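Local coordinates for protein arylesterase (Sulfolobus solfataricus, PDB 5L2P) that hydrolyses aromatic esters, p-nitrophenyl fatty acid esters and aryl dialkyl phosphates such as paraoxon as a broad-specificity serine esterase of the GDXG lipolytic family, at residues K24-F27 / Q28-R31; E221-L224 / Y225-L228; A261-L264 / M265-G268. All coordinates share one frame; numbering follows the deposited sequence.

Overall arrangement
Three local contacts follow one another along the chain: a helix start at 24-31, a run of turns at 221-228 and a helix end at 261-268. Interaction 1 comes within about 17 Å of interaction 2 at the nearest atoms, while interactions 2 and 3 approach to about 9 Å; none touches another. Interactions 1 and 3 lie on opposite sides of the chain's centre, their own centres 40 Å apart. Interactions 2 and 3 both meet the second subunit. All three lie away from the inferred triad Ser156, Asp251 and His281, although the helix ending in interaction 3 belongs to the same strand-helix crossover as the loop carrying Asp251.

Interaction 1 of 3, residues K24-F27 / Q28-R31; sequences KYQF and QEIR
Phe27 and Arg31 both swing CG trans to their own backbone nitrogen (chi1 176° and 173°), which sends the ring and the arginine chain off the same flank of the first helical turn. The arginine runs straight to CD and then bends, so its guanidinium faces the ring's rim. Phe27 CE2 sits over one face of the guanidinium, 3.6 Å from Arg31 NH2, and NH2 in turn lies in the plane of the ring, at its edge. With the two planes 72° apart this is an edge-to-face meeting, not a cation over the pi cloud.

Gln26 holds the N-cap position. Its carbonyl O takes the first i+4 bond of the helix from Ile30 N at 3.1 Å, in the carbonyl plane, and Phe27 O receives Arg31 N at 2.9 Å. The Gln26 and Glu29 side chains run side by side, with NE2 of Gln26 nearest CG of Glu29 and not its carboxylate. On the other flank Tyr25 CB rests against Ile30 CG1 at 3.8 Å, an apolar touch where the loop enters the helix.

Arg31 is fixed from outside by a salt bridge to Glu119 and a hydrogen bond from NE to Ile87 O, and Phe27 packs against Tyr212 and Met216. An alanine in place of Phe27 would probably strip the ring edge from the guanidinium face and open a gap against those two residues, while the polar partners still hold the arginine. The contact thus opens helix 27-39 after the loop from helix 5-17, with helix 212-217 lying against the phenylalanine.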
loop_
_atom_site.group_PDB
_atom_site.type_symbol
_atom_site.label_atom_id
_atom_site.label_comp_id
_atom_site.label_asym_id
_atom_site.label_seq_id
_atom_site.Cartn_x
_atom_site.Cartn_y
_atom_site.Cartn_z
ATOM N N LYS A 24 5.406 23.091 -30.634
ATOM C CA LYS A 24 5.785 24.494 -30.674
ATOM C C LYS A 24 7.296 24.649 -30.586
ATOM O O LYS A 24 7.901 25.310 -31.409
ATOM C CB LYS A 24 5.083 25.251 -29.531
ATOM C CG LYS A 24 5.466 26.713 -29.386
ATOM C CD LYS A 24 5.061 27.517 -30.627
ATOM C CE LYS A 24 5.511 28.967 -30.545
ATOM N NZ LYS A 24 4.910 29.768 -31.637
ATOM N N TYR A 25 7.903 24.019 -29.596
ATOM C CA TYR A 25 9.300 24.258 -29.259
ATOM C C TYR A 25 10.211 23.125 -29.722
ATOM O O TYR A 25 9.801 21.978 -29.814
ATOM C CB TYR A 25 9.439 24.416 -27.741
ATOM C CG TYR A 25 8.559 25.501 -27.154
ATOM C CD1 TYR A 25 8.745 26.850 -27.505
ATOM C CD2 TYR A 25 7.552 25.191 -26.243
ATOM C CE1 TYR A 25 7.946 27.853 -26.965
ATOM C CE2 TYR A 25 6.751 26.181 -25.700
ATOM C CZ TYR A 25 6.948 27.509 -26.061
ATOM O OH TYR A 25 6.147 28.489 -25.520
ATOM N N GLN A 26 11.465 23.461 -29.991
ATOM C CA GLN A 26 12.509 22.479 -30.312
ATOM C C GLN A 26 13.070 21.974 -28.993
ATOM O O GLN A 26 12.830 22.588 -27.929
ATOM C CB GLN A 26 13.638 23.132 -31.131
ATOM C CG GLN A 26 13.167 24.021 -32.283
ATOM C CD GLN A 26 13.933 25.330 -32.384
ATOM O OE1 GLN A 26 14.535 25.598 -33.404
ATOM N NE2 GLN A 26 13.911 26.147 -31.322
ATOM N N PHE A 27 13.847 20.890 -29.054
ATOM C CA PHE A 27 14.354 20.254 -27.843
ATOM C C PHE A 27 15.226 21.190 -27.005
ATOM O O PHE A 27 15.093 21.249 -25.775
ATOM C CB PHE A 27 15.100 18.948 -28.147
ATOM C CG PHE A 27 15.710 18.315 -26.924
ATOM C CD1 PHE A 27 14.914 17.750 -25.924
ATOM C CD2 PHE A 27 17.065 18.318 -26.750
ATOM C CE1 PHE A 27 15.476 17.197 -24.781
ATOM C CE2 PHE A 27 17.641 17.751 -25.622
ATOM C CZ PHE A 27 16.846 17.201 -24.627
ATOM N N GLN A 28 16.114 21.912 -27.661
ATOM C CA GLN A 28 17.011 22.823 -26.955
ATOM C C GLN A 28 16.270 23.912 -26.171
ATOM O O GLN A 28 16.690 24.277 -25.068
ATOM C CB GLN A 28 17.983 23.455 -27.943
ATOM C CG GLN A 28 18.963 22.449 -28.529
ATOM C CD GLN A 28 20.098 22.105 -27.574
ATOM O OE1 GLN A 28 20.128 22.552 -26.414
ATOM N NE2 GLN A 28 21.061 21.325 -28.071
ATOM N N GLU A 29 15.185 24.431 -26.739
ATOM C CA GLU A 29 14.379 25.425 -26.037
ATOM C C GLU A 29 13.621 24.822 -24.844
ATOM O O GLU A 29 13.468 25.479 -23.828
ATOM C CB GLU A 29 13.416 26.128 -26.988
ATOM C CG GLU A 29 14.120 26.817 -28.137
ATOM C CD GLU A 29 15.203 27.789 -27.678
ATOM O OE1 GLU A 29 14.876 28.710 -26.890
ATOM O OE2 GLU A 29 16.381 27.626 -28.088
ATOM N N ILE A 30 13.177 23.573 -24.972
ATOM C CA ILE A 30 12.549 22.851 -23.853
ATOM C C ILE A 30 13.551 22.608 -22.723
ATOM O O ILE A 30 13.231 22.808 -21.549
ATOM C CB ILE A 30 11.893 21.520 -24.306
ATOM C CG1 ILE A 30 10.684 21.839 -25.209
ATOM C CG2 ILE A 30 11.436 20.690 -23.105
ATOM C CD1 ILE A 30 10.212 20.684 -26.046
ATOM N N ARG A 31 14.761 22.206 -23.094
ATOM C CA ARG A 31 15.850 22.028 -22.130
ATOM C C ARG A 31 16.052 23.312 -21.326
ATOM O O ARG A 31 16.046 23.307 -20.100
ATOM C CB ARG A 31 17.143 21.604 -22.848
ATOM C CG ARG A 31 18.387 21.556 -21.966
ATOM C CD ARG A 31 19.625 21.130 -22.763
ATOM N NE ARG A 31 19.775 19.681 -22.897
ATOM C CZ ARG A 31 20.633 19.086 -23.724
ATOM N NH1 ARG A 31 21.389 19.810 -24.532
ATOM N NH2 ARG A 31 20.727 17.763 -23.773
#

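Interaction 2 of 3, residues E221-L224 / Y225-L228; sequences EKDL and YNPL
Tyr225 folds back over Lys222, and its side chain can be followed outward atom by atom. CB lies 3.6 Å from Leu224 C, the carbonyl carbon just before it. From there chi1 of 58° sets CG between the backbone nitrogen and the carbonyl carbon, and this turns the ring back over the preceding turn instead of out from it. One face of the ring then covers Lys222 O, which stands over the ring centre, 3.3 Å above its plane; CG, both CD atoms, both CE atoms and CZ are all at similar distances from that oxygen. CE2 also approaches Lys222 CA at 3.8 Å. At the tip, OH comes alongside the lysine, 3.9 Å from Lys222 CB, and the two side chains point the same way.

The backbone here is a run of surface turns between helix 212-217 and strand 242-248 of the alpha/beta hydrolase fold. Leu224 N bonds to Glu221 O, and Asn226 N bonds to Asp223 O at 3.0 Å, with the donor well above the carbonyl plane; Leu224 and Tyr225 have the angles of a type I beta turn. Asn226 then closes an Asx turn, its OD1 accepting Leu228 N at 3.1 Å across Pro227. Asp223, directed elsewhere, forms a salt bridge with Arg219.

Across the interface Lys222 and Tyr225 pack on Tyr225 and Lys222 of the second subunit, and the two Lys222 NZ atoms come close. Like charges there would probably disfavour full protonation of both amines unless solvent or an anion lies between. Within the chain, the contact is a carbonyl oxygen laid on an aromatic face, so the ring probably shields Lys222 O from water.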
loop_
_atom_site.group_PDB
_atom_site.type_symbol
_atom_site.label_atom_id
_atom_site.label_comp_id
_atom_site.label_asym_id
_atom_site.label_seq_id
_atom_site.Cartn_x
_atom_site.Cartn_y
_atom_site.Cartn_z
ATOM N N GLU A 221 18.484 -1.643 -26.171
ATOM C CA GLU A 221 17.771 -2.371 -25.131
ATOM C C GLU A 221 18.673 -3.222 -24.202
ATOM O O GLU A 221 18.273 -3.535 -23.079
ATOM C CB GLU A 221 16.661 -3.228 -25.735
ATOM C CG GLU A 221 17.104 -4.464 -26.523
ATOM C CD GLU A 221 17.481 -4.188 -27.981
ATOM O OE1 GLU A 221 17.938 -3.034 -28.309
ATOM O OE2 GLU A 221 17.324 -5.140 -28.790
ATOM N N LYS A 222 19.874 -3.583 -24.652
ATOM C CA LYS A 222 20.806 -4.371 -23.834
ATOM C C LYS A 222 21.294 -3.615 -22.605
ATOM O O LYS A 222 21.696 -4.239 -21.621
ATOM C CB LYS A 222 22.035 -4.828 -24.633
ATOM C CG LYS A 222 21.719 -5.537 -25.942
ATOM C CD LYS A 222 22.941 -6.245 -26.526
ATOM C CE LYS A 222 22.780 -6.417 -28.036
ATOM N NZ LYS A 222 23.802 -7.296 -28.682
ATOM N N ASP A 223 21.310 -2.274 -22.694
ATOM C CA ASP A 223 21.696 -1.403 -21.566
ATOM C C ASP A 223 20.697 -1.433 -20.420
ATOM O O ASP A 223 21.063 -1.100 -19.299
ATOM C CB ASP A 223 21.847 0.066 -22.018
ATOM C CG ASP A 223 23.034 0.287 -22.885
ATOM O OD1 ASP A 223 24.005 -0.511 -22.768
ATOM O OD2 ASP A 223 22.993 1.259 -23.688
ATOM N N LEU A 224 19.446 -1.794 -20.707
ATOM C CA LEU A 224 18.414 -1.878 -19.668
ATOM C C LEU A 224 18.801 -2.779 -18.485
ATOM O O LEU A 224 18.446 -2.474 -17.366
ATOM C CB LEU A 224 17.086 -2.347 -20.257
ATOM C CG LEU A 224 16.397 -1.465 -21.277
ATOM C CD1 LEU A 224 15.218 -2.260 -21.825
ATOM C CD2 LEU A 224 15.964 -0.143 -20.645
ATOM N N TYR A 225 19.553 -3.838 -18.725
ATOM C CA TYR A 225 19.971 -4.731 -17.629
ATOM C C TYR A 225 21.411 -4.526 -17.215
ATOM O O TYR A 225 21.975 -5.311 -16.442
ATOM C CB TYR A 225 19.725 -6.212 -17.968
ATOM C CG TYR A 225 20.401 -6.741 -19.229
ATOM C CD1 TYR A 225 21.732 -7.155 -19.227
ATOM C CD2 TYR A 225 19.676 -6.880 -20.403
ATOM C CE1 TYR A 225 22.313 -7.658 -20.370
ATOM C CE2 TYR A 225 20.258 -7.375 -21.540
ATOM C CZ TYR A 225 21.560 -7.758 -21.531
ATOM O OH TYR A 225 22.049 -8.236 -22.753
ATOM N N ASN A 226 22.005 -3.440 -17.687
ATOM C CA ASN A 226 23.347 -3.062 -17.258
ATOM C C ASN A 226 23.259 -2.495 -15.845
ATOM O O ASN A 226 22.447 -1.608 -15.589
ATOM C CB ASN A 226 23.913 -2.012 -18.216
ATOM C CG ASN A 226 25.432 -1.860 -18.083
ATOM O OD1 ASN A 226 25.938 -1.684 -17.006
ATOM N ND2 ASN A 226 26.151 -1.918 -19.190
ATOM N N PRO A 227 24.076 -3.012 -14.913
ATOM C CA PRO A 227 23.979 -2.502 -13.539
ATOM C C PRO A 227 24.391 -1.022 -13.376
ATOM O O PRO A 227 23.907 -0.376 -12.464
ATOM C CB PRO A 227 24.901 -3.434 -12.738
ATOM C CG PRO A 227 25.099 -4.630 -13.587
ATOM C CD PRO A 227 24.994 -4.159 -15.017
ATOM N N LEU A 228 25.248 -0.490 -14.247
ATOM C CA LEU A 228 25.573 0.941 -14.196
ATOM C C LEU A 228 24.401 1.828 -14.629
ATOM O O LEU A 228 24.372 3.005 -14.280
ATOM C CB LEU A 228 26.791 1.285 -15.054
ATOM C CG LEU A 228 28.091 0.565 -14.668
ATOM C CD1 LEU A 228 29.245 0.954 -15.585
ATOM C CD2 LEU A 228 28.496 0.800 -13.225
#

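Interaction 3 of 3, residues A261-L264 / M265-G268; sequences AYRL and MESG
The backbone from Ala261 to Glu266 keeps the regular i+4 pattern, with Met265 N on Ala261 O at 3.1 Å and Glu266 N on Tyr262 O at 2.9 Å, before a Schellman motif ends the helix at Gly268. That glycine takes a positive phi of 99°, where a CB would be pressed against the carbonyl O of Ser267, and its N returns to Met265 O. The helix, 254-266, is the crossover of a beta-alpha-beta unit in the alpha/beta hydrolase fold. Leu264 faces Ala243 and Thr271 on the two strands it connects, and Met265 also reaches Thr271.

On the outer flank the extended glutamate chain of Glu266, leaving CA opposite its own N, runs out past the ring of Tyr262 one turn earlier. Glu266 CB lies over one ring face, offset toward the rim, and OE1 approaches Tyr262 CE2 at 3.3 Å, with carboxylate and ring planes only 27° apart. The other oxygen, OE2, forms a salt bridge with Arg199 of the second subunit, while Tyr262 packs on Pro2 of the third.

Ser267 adds a side-chain bond to the last turn. Its N gives only weak bonds to Arg263 O and Leu264 O, but its side chain turns back along the helix, and Ser267 OG donates to Arg263 O at 2.7 Å, tilted from the carbonyl plane.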
loop_
_atom_site.group_PDB
_atom_site.type_symbol
_atom_site.label_atom_id
_atom_site.label_comp_id
_atom_site.label_asym_id
_atom_site.label_seq_id
_atom_site.Cartn_x
_atom_site.Cartn_y
_atom_site.Cartn_z
ATOM N N ALA A 261 17.107 0.664 -1.177
ATOM C CA ALA A 261 17.486 0.838 0.205
ATOM C C ALA A 261 17.329 -0.470 0.978
ATOM O O ALA A 261 18.185 -0.817 1.772
ATOM C CB ALA A 261 16.653 1.923 0.841
ATOM N N TYR A 262 16.265 -1.227 0.732
ATOM C CA TYR A 262 16.151 -2.535 1.388
ATOM C C TYR A 262 17.232 -3.508 0.927
ATOM O O TYR A 262 17.796 -4.224 1.743
ATOM C CB TYR A 262 14.761 -3.171 1.276
ATOM C CG TYR A 262 14.763 -4.546 1.934
ATOM C CD1 TYR A 262 15.093 -4.705 3.286
ATOM C CD2 TYR A 262 14.464 -5.689 1.199
ATOM C CE1 TYR A 262 15.127 -5.967 3.875
ATOM C CE2 TYR A 262 14.481 -6.953 1.771
ATOM C CZ TYR A 262 14.834 -7.093 3.111
ATOM O OH TYR A 262 14.863 -8.339 3.700
ATOM N N ARG A 263 17.523 -3.523 -0.366
ATOM C CA ARG A 263 18.577 -4.371 -0.890
ATOM C C ARG A 263 19.947 -4.106 -0.254
ATOM O O ARG A 263 20.728 -5.051 -0.019
ATOM C CB ARG A 263 18.678 -4.257 -2.417
ATOM C CG ARG A 263 17.625 -5.075 -3.129
ATOM C CD ARG A 263 18.017 -6.531 -3.303
ATOM N NE ARG A 263 19.032 -6.747 -4.335
ATOM C CZ ARG A 263 18.828 -6.621 -5.654
ATOM N NH1 ARG A 263 17.637 -6.207 -6.148
ATOM N NH2 ARG A 263 19.833 -6.880 -6.494
ATOM N N LEU A 264 20.248 -2.836 -0.012
ATOM C CA LEU A 264 21.462 -2.463 0.700
ATOM C C LEU A 264 21.433 -2.999 2.141
ATOM O O LEU A 264 22.412 -3.533 2.596
ATOM C CB LEU A 264 21.632 -0.954 0.729
ATOM C CG LEU A 264 21.948 -0.294 -0.638
ATOM C CD1 LEU A 264 21.928 1.231 -0.498
ATOM C CD2 LEU A 264 23.264 -0.710 -1.281
ATOM N N MET A 265 20.313 -2.837 2.854
ATOM C CA MET A 265 20.186 -3.313 4.219
ATOM C C MET A 265 20.393 -4.812 4.302
ATOM O O MET A 265 21.095 -5.305 5.191
ATOM C CB MET A 265 18.815 -3.010 4.778
ATOM C CG MET A 265 18.616 -1.604 5.247
ATOM S SD MET A 265 16.873 -1.343 5.717
ATOM C CE MET A 265 16.861 0.461 5.924
ATOM N N GLU A 266 19.775 -5.524 3.374
ATOM C CA GLU A 266 19.913 -6.951 3.291
ATOM C C GLU A 266 21.337 -7.391 2.975
ATOM O O GLU A 266 21.750 -8.473 3.418
ATOM C CB GLU A 266 18.971 -7.441 2.226
ATOM C CG GLU A 266 18.695 -8.919 2.253
ATOM C CD GLU A 266 17.746 -9.308 1.132
ATOM O OE1 GLU A 266 17.164 -8.365 0.482
ATOM O OE2 GLU A 266 17.566 -10.546 0.927
ATOM N N SER A 267 22.094 -6.550 2.256
ATOM C CA SER A 267 23.479 -6.850 1.884
ATOM C C SER A 267 24.458 -6.455 2.957
ATOM O O SER A 267 25.636 -6.617 2.777
ATOM C CB SER A 267 23.870 -6.097 0.594
ATOM O OG SER A 267 23.012 -6.460 -0.480
ATOM N N GLY A 268 23.990 -5.906 4.057
ATOM C CA GLY A 268 24.866 -5.557 5.166
ATOM C C GLY A 268 25.296 -4.159 5.284
ATOM O O GLY A 268 25.974 -3.823 6.231
#